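Local coordinates for phosphate binding protein (Planctomyces limnophilus, PDB 4JWO) that probably binds phosphate, as a PstS-family protein, for transport across the cytoplasmic membrane, at residues Phe154-Met158 with Val179-Pro184; Lys172-Trp176 with Asp185-Gln189. All coordinates share one frame; numbering follows the deposited sequence.

Interaction 1 of 2, residues Phe154-Met158 with Val179-Pro184; sequences FAECM and VREGWP
With chi1 at 61°, Phe154 holds CG between its backbone N and carbonyl carbon, which puts the ring edge against Trp183 and one face under Pro184. Trp183 answers with CG beside its own N (chi1 -81°), turning the indole back toward 154-158. The pair is T-shaped: the Phe154 edge meets the indole face, with Phe154 CD1 3.6 Å from Trp183 CD2 and the planes at 61°. Pro184 CD sits 3.6 Å from the centre of the Phe154 ring, almost straight above, a clean CH-pi contact. Farther along the same indole face, Ala155 CB approaches Trp183 CH2 at 3.9 Å, while CG of Met158, a selenomethionine, comes to the indole edge. The opposite indole face carries Arg180 CB, so the indole is sandwiched, and the Arg180 guanidinium reaches back over Trp183 CZ2. Arg180 NH2 reaches Cys157 O at 3.2 Å, but this bond is weak; the guanidinium's main partner is Glu162, through NE. Cys157 is disulfide-bonded to Cys266. Within 179-184, Arg180 to Trp183 forms a type II beta turn with Gly182 third, where this turn favours glycine. It packs its tryptophan beside strand 157-159, which pairs in parallel with strand 254-259 in the mixed sheet of the PBP-type domain.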
loop_
_atom_site.group_PDB
_atom_site.type_symbol
_atom_site.label_atom_id
_atom_site.label_comp_id
_atom_site.label_asym_id
_atom_site.label_seq_id
_atom_site.Cartn_x
_atom_site.Cartn_y
_atom_site.Cartn_z
ATOM N N PHE A 154 7.442 -16.734 21.184
ATOM C CA PHE A 154 6.300 -17.615 20.971
ATOM C C PHE A 154 5.423 -17.200 19.793
ATOM O O PHE A 154 4.721 -18.040 19.221
ATOM C CB PHE A 154 5.449 -17.745 22.251
ATOM C CG PHE A 154 4.874 -16.442 22.730
ATOM C CD1 PHE A 154 3.666 -15.975 22.234
ATOM C CD2 PHE A 154 5.559 -15.666 23.655
ATOM C CE1 PHE A 154 3.146 -14.764 22.655
ATOM C CE2 PHE A 154 5.035 -14.458 24.091
ATOM C CZ PHE A 154 3.832 -14.006 23.585
ATOM N N ALA A 155 5.435 -15.915 19.433
ATOM C CA ALA A 155 4.593 -15.431 18.328
ATOM C C ALA A 155 5.383 -15.136 17.060
ATOM O O ALA A 155 5.022 -14.241 16.288
ATOM C CB ALA A 155 3.791 -14.204 18.755
ATOM N N GLU A 156 6.440 -15.900 16.823
ATOM C CA GLU A 156 7.342 -15.628 15.698
ATOM C C GLU A 156 6.702 -15.835 14.330
ATOM O O GLU A 156 7.129 -15.241 13.337
ATOM C CB GLU A 156 8.641 -16.423 15.833
ATOM C CG GLU A 156 9.439 -15.974 17.044
ATOM C CD GLU A 156 10.796 -16.620 17.113
ATOM O OE1 GLU A 156 11.053 -17.527 16.294
ATOM O OE2 GLU A 156 11.606 -16.219 17.985
ATOM N N CYS A 157 5.689 -16.698 14.285
ATOM C CA CYS A 157 4.887 -16.900 13.081
ATOM C C CYS A 157 3.421 -16.799 13.469
ATOM O O CYS A 157 2.992 -17.412 14.445
ATOM C CB CYS A 157 5.155 -18.270 12.461
ATOM S SG CYS A 157 4.124 -18.473 10.964
HETATM N N MSE A 158 2.653 -15.997 12.729
HETATM C CA MSE A 158 1.233 -15.832 13.028
HETATM C C MSE A 158 0.436 -15.940 11.751
HETATM O O MSE A 158 0.963 -15.692 10.674
HETATM C CB MSE A 158 0.965 -14.475 13.685
HETATM C CG MSE A 158 1.702 -14.310 15.007
HETATM SE SE MSE A 158 1.396 -12.609 15.845
HETATM C CE MSE A 158 -0.486 -12.832 16.280
ATOM N N VAL A 179 -5.184 -15.694 21.863
ATOM C CA VAL A 179 -4.939 -15.764 20.423
ATOM C C VAL A 179 -4.667 -17.194 19.977
ATOM O O VAL A 179 -5.247 -17.676 19.013
ATOM C CB VAL A 179 -3.771 -14.858 20.000
ATOM C CG1 VAL A 179 -3.615 -14.868 18.473
ATOM C CG2 VAL A 179 -4.010 -13.444 20.500
ATOM N N ARG A 180 -3.785 -17.875 20.692
ATOM C CA ARG A 180 -3.467 -19.266 20.396
ATOM C C ARG A 180 -3.299 -20.032 21.694
ATOM O O ARG A 180 -2.705 -19.522 22.648
ATOM C CB ARG A 180 -2.184 -19.377 19.564
ATOM C CG ARG A 180 -1.863 -20.809 19.113
ATOM C CD ARG A 180 -0.524 -20.873 18.412
ATOM N NE ARG A 180 -0.491 -20.025 17.225
ATOM C CZ ARG A 180 0.478 -20.040 16.320
ATOM N NH1 ARG A 180 1.484 -20.891 16.450
ATOM N NH2 ARG A 180 0.427 -19.213 15.279
ATOM N N GLU A 181 -3.826 -21.256 21.712
ATOM C CA GLU A 181 -3.760 -22.153 22.858
ATOM C C GLU A 181 -2.351 -22.226 23.410
ATOM O O GLU A 181 -1.405 -22.519 22.678
ATOM C CB GLU A 181 -4.189 -23.569 22.446
ATOM C CG GLU A 181 -4.135 -24.580 23.574
ATOM C CD GLU A 181 -5.282 -24.418 24.549
ATOM O OE1 GLU A 181 -6.323 -23.851 24.151
ATOM O OE2 GLU A 181 -5.143 -24.856 25.710
ATOM N N GLY A 182 -2.208 -21.940 24.700
ATOM C CA GLY A 182 -0.946 -22.142 25.380
ATOM C C GLY A 182 -0.041 -20.930 25.462
ATOM O O GLY A 182 0.889 -20.919 26.254
ATOM N N TRP A 183 -0.310 -19.905 24.662
ATOM C CA TRP A 183 0.507 -18.694 24.706
ATOM C C TRP A 183 0.349 -18.017 26.076
ATOM O O TRP A 183 -0.649 -18.240 26.769
ATOM C CB TRP A 183 0.116 -17.738 23.572
ATOM C CG TRP A 183 0.715 -18.092 22.247
ATOM C CD1 TRP A 183 1.517 -19.159 21.970
ATOM C CD2 TRP A 183 0.563 -17.366 21.025
ATOM N NE1 TRP A 183 1.883 -19.143 20.640
ATOM C CE2 TRP A 183 1.309 -18.053 20.036
ATOM C CE3 TRP A 183 -0.122 -16.198 20.664
ATOM C CZ2 TRP A 183 1.383 -17.612 18.712
ATOM C CZ3 TRP A 183 -0.053 -15.759 19.346
ATOM C CH2 TRP A 183 0.698 -16.468 18.385
ATOM N N PRO A 184 1.339 -17.211 26.477
ATOM C CA PRO A 184 1.322 -16.649 27.833
ATOM C C PRO A 184 0.071 -15.852 28.178
ATOM O O PRO A 184 -0.496 -15.115 27.360
ATOM C CB PRO A 184 2.557 -15.745 27.855
ATOM C CG PRO A 184 3.500 -16.410 26.901
ATOM C CD PRO A 184 2.621 -16.957 25.793
#

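Interaction 2 of 2, residues Lys172-Trp176 with Asp185-Gln189; sequences KVSKW and DEPIQ
Two backbone bonds tie Lys172-Trp176 to Asp185-Gln189. Ile188 N gives its hydrogen to Ser174 O at 2.9 Å, and Trp176 N gives its own to Glu186 O, also at 2.9 Å. Between them Lys175 and Pro187 face each other as a non-hydrogen-bonded pair, so proline's missing N-H costs this pairing nothing. CA-H...O contacts from Pro187 CA to Ser174 O and from Lys175 CA to Glu186 O add to the two bonds. A water donates to both Ser174 O and Ile188 O, giving the Ser174 carbonyl a second polar partner.

Outside the backbone, the extended Lys175 chain runs alongside Asp185, pointing the same way. Its NZ meets the syn lone pair of Asp185 OD1 at 3.2 Å in a salt bridge, and a second water links Lys175 NZ to Asp185 OD2, so both carboxylate oxygens are engaged.

Packing centres on Ile188. In the conformer described, its CG1, set beside the backbone N by chi1 of -49°, lies 3.6 Å from the centroid of the five-membered ring of Trp176, nearly on the ring normal, and CD1 goes on to Val173 CG1 at 3.7 Å; the residue is modelled in two, so the packing of its end is less certain. Trp176 NE1 is bonded to Gly236 O, which with this packing holds the indole's rotation, and Leu238 packs on both Trp176 and Ile188. Together this is a single beta bridge with the antiparallel bonding pattern, between segments whose directions differ by 115°, closing the loop 177-184 just ahead of strand 189-192.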
loop_
_atom_site.group_PDB
_atom_site.type_symbol
_atom_site.label_atom_id
_atom_site.label_comp_id
_atom_site.label_asym_id
_atom_site.label_seq_id
_atom_site.Cartn_x
_atom_site.Cartn_y
_atom_site.Cartn_z
ATOM N N LYS A 172 -12.180 -8.227 21.357
ATOM C CA LYS A 172 -11.920 -7.779 22.716
ATOM C C LYS A 172 -10.654 -8.433 23.244
ATOM O O LYS A 172 -10.386 -8.382 24.446
ATOM C CB LYS A 172 -13.083 -8.155 23.633
ATOM C CG LYS A 172 -14.447 -7.860 23.042
ATOM C CD LYS A 172 -14.581 -6.393 22.665
ATOM C CE LYS A 172 -15.813 -6.173 21.806
ATOM N NZ LYS A 172 -16.071 -4.725 21.549
ATOM N N VAL A 173 -9.889 -9.063 22.355
ATOM C CA VAL A 173 -8.711 -9.829 22.772
ATOM C C VAL A 173 -7.743 -8.928 23.511
ATOM O O VAL A 173 -7.396 -7.847 23.037
ATOM C CB VAL A 173 -8.007 -10.510 21.571
ATOM C CG1 VAL A 173 -6.574 -10.944 21.932
ATOM C CG2 VAL A 173 -8.823 -11.698 21.104
ATOM N N SER A 174 -7.336 -9.352 24.698
ATOM C CA SER A 174 -6.467 -8.521 25.508
ATOM C C SER A 174 -5.207 -9.260 25.906
ATOM O O SER A 174 -4.260 -8.640 26.356
ATOM C CB SER A 174 -7.205 -8.033 26.756
ATOM O OG SER A 174 -7.573 -9.129 27.572
ATOM N N LYS A 175 -5.204 -10.584 25.749
ATOM C CA LYS A 175 -4.098 -11.418 26.205
ATOM C C LYS A 175 -3.618 -12.368 25.121
ATOM O O LYS A 175 -4.404 -12.864 24.318
ATOM C CB LYS A 175 -4.518 -12.242 27.426
ATOM C CG LYS A 175 -4.804 -11.422 28.657
ATOM C CD LYS A 175 -5.346 -12.286 29.782
ATOM C CE LYS A 175 -5.448 -11.489 31.074
ATOM N NZ LYS A 175 -5.891 -12.335 32.219
ATOM N N TRP A 176 -2.324 -12.654 25.124
ATOM C CA TRP A 176 -1.768 -13.554 24.122
ATOM C C TRP A 176 -2.402 -14.944 24.187
ATOM O O TRP A 176 -2.565 -15.606 23.161
ATOM C CB TRP A 176 -0.251 -13.644 24.289
ATOM C CG TRP A 176 0.479 -12.415 23.850
ATOM C CD1 TRP A 176 0.935 -11.408 24.646
ATOM C CD2 TRP A 176 0.859 -12.071 22.512
ATOM N NE1 TRP A 176 1.577 -10.456 23.893
ATOM C CE2 TRP A 176 1.553 -10.847 22.572
ATOM C CE3 TRP A 176 0.685 -12.690 21.267
ATOM C CZ2 TRP A 176 2.065 -10.213 21.434
ATOM C CZ3 TRP A 176 1.198 -12.066 20.139
ATOM C CH2 TRP A 176 1.886 -10.841 20.234
ATOM N N ASP A 185 -0.355 -16.028 29.424
ATOM C CA ASP A 185 -1.462 -15.277 30.006
ATOM C C ASP A 185 -0.967 -13.872 30.341
ATOM O O ASP A 185 -0.854 -13.487 31.508
ATOM C CB ASP A 185 -1.949 -16.005 31.261
ATOM C CG ASP A 185 -3.124 -15.309 31.927
ATOM O OD1 ASP A 185 -3.858 -14.590 31.228
ATOM O OD2 ASP A 185 -3.316 -15.482 33.150
ATOM N N GLU A 186 -0.649 -13.113 29.300
ATOM C CA GLU A 186 -0.029 -11.804 29.450
ATOM C C GLU A 186 -0.691 -10.846 28.482
ATOM O O GLU A 186 -1.120 -11.253 27.403
ATOM C CB GLU A 186 1.463 -11.883 29.113
ATOM C CG GLU A 186 2.278 -12.832 29.998
ATOM C CD GLU A 186 2.442 -12.328 31.420
ATOM O OE1 GLU A 186 2.158 -11.136 31.672
ATOM O OE2 GLU A 186 2.865 -13.127 32.289
ATOM N N PRO A 187 -0.760 -9.560 28.849
ATOM C CA PRO A 187 -1.447 -8.607 27.970
ATOM C C PRO A 187 -0.737 -8.410 26.644
ATOM O O PRO A 187 0.496 -8.422 26.573
ATOM C CB PRO A 187 -1.396 -7.292 28.765
ATOM C CG PRO A 187 -1.160 -7.700 30.178
ATOM C CD PRO A 187 -0.336 -8.945 30.119
ATOM N N ILE A 188 -1.509 -8.237 25.578
ATOM C CA ILE A 188 -0.960 -7.826 24.285
ATOM C C ILE A 188 -1.062 -6.316 24.210
ATOM O O ILE A 188 -2.153 -5.769 24.346
ATOM C CB ILE A 188 -1.789 -8.332 23.097
ATOM C CG1 ILE A 188 -2.085 -9.819 23.206
ATOM C CG2 ILE A 188 -1.077 -8.012 21.771
ATOM C CD1 ILE A 188 -2.978 -10.302 22.097
ATOM N N GLN A 189 0.058 -5.635 24.007
ATOM C CA GLN A 189 0.039 -4.176 23.910
ATOM C C GLN A 189 0.093 -3.812 22.439
ATOM O O GLN A 189 1.103 -4.031 21.784
ATOM C CB GLN A 189 1.244 -3.572 24.637
ATOM C CG GLN A 189 1.507 -4.136 26.033
ATOM C CD GLN A 189 0.512 -3.653 27.071
ATOM O OE1 GLN A 189 -0.433 -2.925 26.759
ATOM N NE2 GLN A 189 0.722 -4.057 28.320
HETATM O O HOH W 1 -4.390 -5.804 26.450
HETATM O O HOH W 2 -3.936 -12.793 34.403
#

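Trp176 is where the two contacts meet. Its ring makes an edge-to-face pair with Phe154 of interaction 1, Phe154 CE1 lying 3.5 Å from Trp176 CE3, and Ala155 CB packs 3.6 Å from Trp176 CZ3. Pro184 O comes within 3.4 Å of Trp176 CB. Along the chain the segments alternate, and 179-184 runs directly into 185-189, so the loop between helix 160-167 and strand 189-192 folds on itself in interaction 2 and against 154-158 in interaction 1. The contact centres are about 11 Å apart, and they lie about 27 and 28 Å from the centre of the chain, probably well away from the interlobe cleft where relatives hold phosphate.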